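Local coordinates for tRNA (adenine(58)-N(1))-methyltransferase catalytic subunit TRM61 C-terminal domain-containing protein (Thermoplasma acidophilum, PDB 1YB2) that probably transfers methyl groups from S-adenosyl-L-methionine to adenine in RNA, perhaps to N1 of adenine 58 in tRNA, at residues Val235-Arg240 and Ala260-Ala265. Sequence-based numbering, arbitrary orientation.
Sequences VELMKR and AFITFA
Glu236 and Phe261 form a non-hydrogen-bonded pair between antiparallel strands, and their side chains both leave the same face of the sheet and keep alongside one another. With CG anti to the backbone N (chi1 175°) and the chain extended beyond it, the glutamate lies along the phenyl ring. Its CB comes 3.9 Å from Phe261 CE1; CG makes an off-centre CH-pi contact, 4.3 Å from the ring centroid; CD sits near CE1 and CZ; and OE2 ends 3.6 Å from Phe261 CZ, the carboxylate turned 26° from the ring plane. The other oxygen, OE1, forms a salt bridge with Arg240 of the second subunit.

Two hydrogen-bonded pairs flank this one. Val235 and Ile262 exchange backbone bonds, as do Leu237 and Ala260, where Leu237 N reaches Ala260 O at 2.9 Å and 176°, almost straight. On the opposite face of the sheet, Val235 CG2 packs 4.0 Å from Ile262 CB, while the Leu237 and Ile262 CD1 methyls meet at 3.9 Å.

The strands belong to the antiparallel end of the methyltransferase sheet, where 258-267 lies between 205-211 and 229-242. Segment 235-240 also pairs antiparallel with a strand of the second subunit, continuing the sheet across the dimer. The chemistry thus implies a divided role for Glu236: its aliphatic stem packs on an aromatic neighbour within the subunit, while its OE1 probably contributes to the interface.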
# COMPACT_ATOMS: atom_id res chain seq x y z
N VAL A 235 13.96 -1.67 -5.36
CA VAL A 235 13.26 -2.65 -6.16
C VAL A 235 12.88 -2.11 -7.53
O VAL A 235 12.58 -0.92 -7.69
CB VAL A 235 11.99 -3.18 -5.45
CG1 VAL A 235 12.37 -3.88 -4.11
CG2 VAL A 235 10.95 -2.07 -5.23
N GLU A 236 12.93 -2.99 -8.53
CA GLU A 236 12.25 -2.75 -9.80
C GLU A 236 10.86 -3.41 -9.73
O GLU A 236 10.74 -4.62 -9.49
CB GLU A 236 13.10 -3.29 -10.95
CG GLU A 236 12.41 -3.20 -12.33
CD GLU A 236 13.28 -3.78 -13.43
OE1 GLU A 236 14.12 -4.66 -13.15
OE2 GLU A 236 13.12 -3.35 -14.58
N LEU A 237 9.82 -2.60 -9.90
CA LEU A 237 8.44 -3.07 -9.87
C LEU A 237 7.89 -2.91 -11.26
O LEU A 237 7.95 -1.81 -11.83
CB LEU A 237 7.58 -2.22 -8.92
CG LEU A 237 7.03 -2.83 -7.62
CD1 LEU A 237 5.89 -2.00 -7.05
CD2 LEU A 237 6.55 -4.27 -7.81
N MSE A 238 7.35 -3.99 -11.82
CA MSE A 238 6.73 -3.97 -13.13
C MSE A 238 5.27 -4.41 -13.05
O MSE A 238 4.95 -5.45 -12.47
CB MSE A 238 7.49 -4.85 -14.11
CG MSE A 238 8.89 -4.38 -14.39
SE MSE A 238 10.09 -5.84 -14.93
CE MSE A 238 10.62 -6.49 -13.00
N LYS A 239 4.39 -3.61 -13.63
CA LYS A 239 2.97 -3.88 -13.58
C LYS A 239 2.39 -3.95 -14.99
O LYS A 239 2.68 -3.10 -15.83
CB LYS A 239 2.28 -2.76 -12.79
CG LYS A 239 0.77 -2.83 -12.80
CD LYS A 239 0.17 -1.49 -13.25
CE LYS A 239 -1.33 -1.64 -13.49
NZ LYS A 239 -1.75 -0.94 -14.71
N ARG A 240 1.60 -4.97 -15.27
CA ARG A 240 0.80 -4.95 -16.47
C ARG A 240 -0.59 -5.50 -16.24
O ARG A 240 -0.78 -6.48 -15.51
CB ARG A 240 1.48 -5.63 -17.65
CG ARG A 240 1.54 -7.13 -17.63
CD ARG A 240 1.85 -7.65 -19.03
NE ARG A 240 1.96 -9.10 -19.01
CZ ARG A 240 1.24 -9.93 -19.76
NH1 ARG A 240 0.36 -9.46 -20.65
NH2 ARG A 240 1.41 -11.24 -19.63
N ALA A 260 8.51 0.95 -12.38
CA ALA A 260 9.02 1.92 -11.40
C ALA A 260 10.25 1.37 -10.69
O ALA A 260 10.36 0.15 -10.45
CB ALA A 260 7.96 2.26 -10.38
N PHE A 261 11.17 2.26 -10.35
CA PHE A 261 12.34 1.90 -9.55
C PHE A 261 12.19 2.63 -8.21
O PHE A 261 12.15 3.86 -8.17
CB PHE A 261 13.62 2.30 -10.27
CG PHE A 261 13.88 1.48 -11.52
CD1 PHE A 261 14.78 0.42 -11.50
CD2 PHE A 261 13.19 1.74 -12.70
CE1 PHE A 261 15.01 -0.35 -12.63
CE2 PHE A 261 13.42 0.98 -13.85
CZ PHE A 261 14.33 -0.07 -13.80
N ILE A 262 12.05 1.87 -7.14
CA ILE A 262 11.69 2.44 -5.85
C ILE A 262 12.81 2.18 -4.85
O ILE A 262 13.14 1.02 -4.57
CB ILE A 262 10.37 1.88 -5.32
CG1 ILE A 262 9.26 2.05 -6.39
CG2 ILE A 262 9.99 2.55 -3.99
CD1 ILE A 262 8.02 1.15 -6.13
N THR A 263 13.39 3.26 -4.33
CA THR A 263 14.49 3.18 -3.35
C THR A 263 13.97 3.59 -1.97
O THR A 263 13.31 4.62 -1.82
CB THR A 263 15.66 4.11 -3.77
OG1 THR A 263 16.24 3.61 -4.97
CG2 THR A 263 16.75 4.21 -2.67
N PHE A 264 14.26 2.77 -0.96
CA PHE A 264 13.97 3.10 0.43
C PHE A 264 15.26 3.35 1.20
O PHE A 264 16.22 2.60 1.06
CB PHE A 264 13.22 1.94 1.12
CG PHE A 264 11.92 1.59 0.48
CD1 PHE A 264 11.84 0.52 -0.42
CD2 PHE A 264 10.77 2.34 0.75
CE1 PHE A 264 10.62 0.18 -1.03
CE2 PHE A 264 9.54 2.01 0.14
CZ PHE A 264 9.47 0.93 -0.74
N ALA A 265 15.26 4.39 2.03
CA ALA A 265 16.42 4.75 2.84
C ALA A 265 15.96 5.20 4.23
O ALA A 265 14.87 5.78 4.37
CB ALA A 265 17.22 5.86 2.15